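Local coordinates for protein TonB-dependent siderophore receptor (Pseudomonas aeruginosa 39016, PDB 5NEC) that probably takes up ferric siderophores, and drugs conjugated to siderophore-like groups, across the outer membrane in a TonB-dependent manner, at residues 266-271 / 409-414; 377-382 / 413-418. One frame throughout, in Å; residues are numbered along the deposited sequence.

Overall arrangement
Both contacts lie at one end of the beta-barrel, contact 1 between loops and contact 2 between a strand end and a loop, about 29 Å and 33 Å from the chain's centre, with their own centres about 14 Å apart. Along the chain come 266-271, ahead of strand 276-291, then 377-382, where strand 357-379 runs out, and finally 409-418, between strands 403-405 and 419-421. The two ranges in that last stretch overlap at D413 and P414, and L271 CD1 meets W415 CB at 3.7 Å. The connection following strand 357-379 thus joins that strand's end to the more distant loop before 276-291, among what are probably the extracellular loops.

Contact 1. Residues 266-271 / 409-414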
# COMPACT_ATOMS: atom_id res chain seq x y z
N GLY A 266 2.65 -12.11 23.15
CA GLY A 266 2.82 -10.68 23.43
C GLY A 266 4.24 -10.16 23.50
O GLY A 266 4.43 -8.94 23.57
N ASN A 267 5.25 -11.04 23.48
CA ASN A 267 6.63 -10.61 23.68
C ASN A 267 7.03 -9.43 22.78
O ASN A 267 6.95 -9.50 21.55
CB ASN A 267 7.61 -11.76 23.41
CG ASN A 267 7.71 -12.75 24.55
OD1 ASN A 267 6.88 -12.79 25.44
ND2 ASN A 267 8.76 -13.57 24.52
N PHE A 268 7.49 -8.37 23.44
CA PHE A 268 8.01 -7.17 22.82
C PHE A 268 9.45 -6.95 23.34
O PHE A 268 9.68 -6.85 24.55
CB PHE A 268 7.05 -6.01 23.17
CG PHE A 268 7.54 -4.64 22.76
CD1 PHE A 268 7.95 -4.39 21.46
CD2 PHE A 268 7.59 -3.61 23.69
CE1 PHE A 268 8.41 -3.14 21.09
CE2 PHE A 268 8.04 -2.36 23.32
CZ PHE A 268 8.45 -2.12 22.02
N TYR A 269 10.41 -6.90 22.43
CA TYR A 269 11.83 -6.75 22.80
C TYR A 269 12.32 -5.30 22.85
O TYR A 269 13.47 -5.05 23.21
CB TYR A 269 12.71 -7.62 21.88
CG TYR A 269 12.31 -9.07 22.03
CD1 TYR A 269 12.74 -9.82 23.14
CD2 TYR A 269 11.43 -9.66 21.13
CE1 TYR A 269 12.34 -11.14 23.31
CE2 TYR A 269 11.02 -10.98 21.31
CZ TYR A 269 11.49 -11.70 22.40
OH TYR A 269 11.10 -12.99 22.57
N GLY A 270 11.45 -4.35 22.51
CA GLY A 270 11.80 -2.94 22.54
C GLY A 270 11.64 -2.31 23.92
O GLY A 270 11.40 -3.01 24.91
N LEU A 271 11.75 -0.99 23.95
CA LEU A 271 11.87 -0.21 25.16
C LEU A 271 10.92 0.97 25.12
O LEU A 271 11.09 1.89 24.32
CB LEU A 271 13.28 0.32 25.27
CG LEU A 271 14.35 -0.72 25.58
CD1 LEU A 271 15.74 -0.16 25.26
CD2 LEU A 271 14.24 -1.18 27.02
N PRO A 409 10.87 -10.82 28.32
CA PRO A 409 11.50 -9.49 28.28
C PRO A 409 10.68 -8.46 29.04
O PRO A 409 9.46 -8.60 29.13
CB PRO A 409 11.49 -9.16 26.79
CG PRO A 409 10.28 -9.87 26.28
CD PRO A 409 10.24 -11.17 27.03
N ASN A 410 11.37 -7.46 29.59
CA ASN A 410 10.73 -6.33 30.28
C ASN A 410 10.87 -5.02 29.47
O ASN A 410 11.93 -4.38 29.48
CB ASN A 410 11.33 -6.13 31.66
CG ASN A 410 10.65 -5.00 32.42
OD1 ASN A 410 9.55 -4.53 32.06
ND2 ASN A 410 11.29 -4.55 33.48
N PRO A 411 9.79 -4.60 28.79
CA PRO A 411 9.89 -3.38 27.98
C PRO A 411 10.10 -2.06 28.76
O PRO A 411 10.49 -1.06 28.16
CB PRO A 411 8.58 -3.32 27.22
CG PRO A 411 7.91 -4.62 27.43
CD PRO A 411 8.51 -5.29 28.61
N HIS A 412 9.83 -2.08 30.06
CA HIS A 412 9.98 -0.89 30.90
C HIS A 412 11.39 -0.69 31.49
O HIS A 412 11.62 0.30 32.16
CB HIS A 412 8.97 -0.92 32.04
CG HIS A 412 7.56 -1.07 31.59
ND1 HIS A 412 6.85 -0.05 30.99
CD2 HIS A 412 6.71 -2.12 31.66
CE1 HIS A 412 5.63 -0.46 30.70
NE2 HIS A 412 5.52 -1.72 31.09
N ASP A 413 12.33 -1.60 31.21
CA ASP A 413 13.70 -1.46 31.66
C ASP A 413 14.16 -0.02 31.45
O ASP A 413 13.98 0.53 30.35
CB ASP A 413 14.64 -2.36 30.84
CG ASP A 413 14.61 -3.82 31.29
OD1 ASP A 413 14.19 -4.11 32.43
OD2 ASP A 413 15.02 -4.69 30.47
N PRO A 414 14.76 0.60 32.49
CA PRO A 414 15.24 2.00 32.43
C PRO A 414 16.59 2.11 31.72
O PRO A 414 17.61 2.53 32.31
CB PRO A 414 15.35 2.39 33.90
CG PRO A 414 15.75 1.11 34.57
CD PRO A 414 15.07 0.01 33.81
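Two prolines, P409 and P411, carry this contact, each laid against an aromatic residue of 266-271. The ring of P409 lies against the loop: its CG comes to 3.8 Å from CE1 of Y269, with CB beside CD1 of the same ring, and it also meets the backbone, CG lying 3.5 Å from F268 O. P409 CD touches the amide end of N267, the two side chains crossing at about a right angle. Two residues on, P411 sets its CB 3.7 Å from F268 CD2. The phenyl group is there because its CG stands anti to the backbone N (chi1 172°), and this also folds the ring back over its own chain, with G270 N 3.5 Å above the centre of one face.

Where the backbones run closest, they meet through two CA-H...O contacts: P411 CA lies 3.4 Å from G270 O, and L271 CA lies 3.4 Å from P411 O, an oxygen also bonded by T272 just past the segment. L271 then reaches on with CD2 to the backbone and CB of D413. A type I turn from N410 to D413 shapes the proline segment, and within it N410 OD1 accepts from H412 N in an Asx turn, the donor standing well above the carbonyl plane.

The polar ends are satisfied farther out. Y269 OH bonds to L406 O and N267 ND2 to E407 O, both just ahead of P409, so the two residues flanking F268 grip the same incoming chain. R330 joins the halves, bonding to Y269 O and forming a salt bridge with D413 OD2. This largely buried loop-to-loop packing rests on strand 327-354 through V328 and R330, and on strand 403-405 through T404, which touches both Y269 and P409.

Contact 2. Residues 377-382 / 413-418; sequences YIVDTN and DPWNGS
V379 and D380 meet W415 and S418 in a contact that is close along the backbone and around the indole, and looser on its solvent side. On the close side the benzo end of W415 comes up against V379 and D380: V379 CG1 sits 3.7 Å from CZ2 and equally near CH2, while D380 O approaches CZ2 at 3.3 Å, at the ring's edge and near its plane. The methyl gets there because CG1 stands anti to the backbone N (chi1 -173°). G417 N lies over one face of the indole, toward its rim, so the segment 413-418 wraps round its own tryptophan before reaching the strand.

One direct hydrogen bond spans the segments. D380 N gives to S418 O at 3.2 Å, nearly straight at 159° and in the carbonyl plane, and the same oxygen also takes a CA-H...O contact from V379 CA at 3.4 Å. S418 O is therefore met by the last strand residue, V379, and by D380 just after it.

Outside this the packing gives way to solvent. D380 CB and S418 OG stand 3.9 Å apart, and a water bridges the segments, donating to D380 OD2 at 2.7 Å and accepting from S418 N. The other carboxylate oxygen turns back on its own chain: D380 OD1 accepts from N382 N in an Asx turn, met from above the carboxylate plane.

The indole is fixed from beyond the segments, NE1 bonding to N402 OD1 and the ring forming a cation-pi pair with R274. The whole surface contact prolongs the pairing of strand 357-379 with strand 419-421, where I378 bonds to T420 through the backbone, while V379 and T381 rest on Q332 of strand 327-354.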
# COMPACT_ATOMS: atom_id res chain seq x y z
N TYR A 377 20.62 8.82 14.29
CA TYR A 377 21.09 8.97 15.65
C TYR A 377 22.32 8.09 15.88
O TYR A 377 22.52 7.14 15.17
CB TYR A 377 20.01 8.55 16.66
CG TYR A 377 18.78 9.40 16.69
CD1 TYR A 377 18.72 10.58 17.46
CD2 TYR A 377 17.64 9.05 15.97
CE1 TYR A 377 17.59 11.37 17.49
CE2 TYR A 377 16.50 9.84 15.99
CZ TYR A 377 16.48 11.00 16.75
OH TYR A 377 15.33 11.75 16.78
N ILE A 378 23.14 8.46 16.85
CA ILE A 378 24.24 7.66 17.35
C ILE A 378 23.82 7.22 18.73
O ILE A 378 23.51 8.06 19.56
CB ILE A 378 25.53 8.51 17.47
CG1 ILE A 378 26.00 9.02 16.11
CG2 ILE A 378 26.66 7.74 18.16
CD1 ILE A 378 26.74 10.33 16.24
N VAL A 379 23.80 5.92 18.97
CA VAL A 379 23.20 5.36 20.19
C VAL A 379 24.16 4.33 20.81
O VAL A 379 24.66 3.46 20.13
CB VAL A 379 21.87 4.66 19.91
CG1 VAL A 379 21.18 4.24 21.20
CG2 VAL A 379 20.94 5.54 19.07
N ASP A 380 24.39 4.43 22.11
CA ASP A 380 25.18 3.44 22.82
C ASP A 380 24.32 2.23 23.19
O ASP A 380 23.47 2.32 24.08
CB ASP A 380 25.79 4.05 24.09
CG ASP A 380 26.81 3.15 24.76
OD1 ASP A 380 27.18 2.07 24.20
OD2 ASP A 380 27.25 3.55 25.86
N THR A 381 24.55 1.10 22.50
CA THR A 381 23.95 -0.18 22.86
C THR A 381 24.96 -1.27 23.33
O THR A 381 24.68 -2.46 23.27
CB THR A 381 23.13 -0.73 21.69
OG1 THR A 381 23.99 -0.86 20.56
CG2 THR A 381 21.94 0.21 21.37
N ASN A 382 26.12 -0.84 23.83
CA ASN A 382 27.19 -1.75 24.22
C ASN A 382 26.73 -2.65 25.38
O ASN A 382 26.35 -2.14 26.43
CB ASN A 382 28.40 -0.93 24.64
CG ASN A 382 29.65 -1.77 24.88
OD1 ASN A 382 29.61 -2.98 25.05
ND2 ASN A 382 30.78 -1.10 24.88
N ASP A 413 12.33 -1.60 31.21
CA ASP A 413 13.70 -1.46 31.66
C ASP A 413 14.16 -0.02 31.45
O ASP A 413 13.98 0.53 30.35
CB ASP A 413 14.64 -2.36 30.84
CG ASP A 413 14.61 -3.82 31.29
OD1 ASP A 413 14.19 -4.11 32.43
OD2 ASP A 413 15.02 -4.69 30.47
N PRO A 414 14.76 0.60 32.49
CA PRO A 414 15.24 2.00 32.43
C PRO A 414 16.59 2.11 31.72
O PRO A 414 17.61 2.53 32.31
CB PRO A 414 15.35 2.39 33.90
CG PRO A 414 15.75 1.11 34.57
CD PRO A 414 15.07 0.01 33.81
N TRP A 415 16.59 1.72 30.45
CA TRP A 415 17.75 1.93 29.57
C TRP A 415 18.15 3.42 29.60
O TRP A 415 17.29 4.29 29.70
CB TRP A 415 17.38 1.47 28.15
CG TRP A 415 18.45 1.62 27.15
CD1 TRP A 415 19.36 0.68 26.78
CD2 TRP A 415 18.73 2.78 26.37
NE1 TRP A 415 20.20 1.19 25.83
CE2 TRP A 415 19.83 2.48 25.55
CE3 TRP A 415 18.15 4.05 26.29
CZ2 TRP A 415 20.36 3.40 24.66
CZ3 TRP A 415 18.68 4.96 25.42
CH2 TRP A 415 19.78 4.64 24.62
N ASN A 416 19.43 3.74 29.53
CA ASN A 416 19.84 5.14 29.59
C ASN A 416 21.18 5.42 28.93
O ASN A 416 22.00 6.14 29.47
CB ASN A 416 19.85 5.62 31.05
CG ASN A 416 19.95 7.14 31.18
OD1 ASN A 416 19.63 7.89 30.25
ND2 ASN A 416 20.39 7.59 32.34
N GLY A 417 21.40 4.85 27.75
CA GLY A 417 22.57 5.16 26.94
C GLY A 417 22.42 6.52 26.25
O GLY A 417 21.31 7.07 26.16
N SER A 418 23.52 7.05 25.75
CA SER A 418 23.47 8.33 25.03
C SER A 418 22.76 8.16 23.68
O SER A 418 22.94 7.15 23.01
CB SER A 418 24.88 8.89 24.82
OG SER A 418 25.71 7.93 24.22
O HOH W 1 25.94 5.73 26.82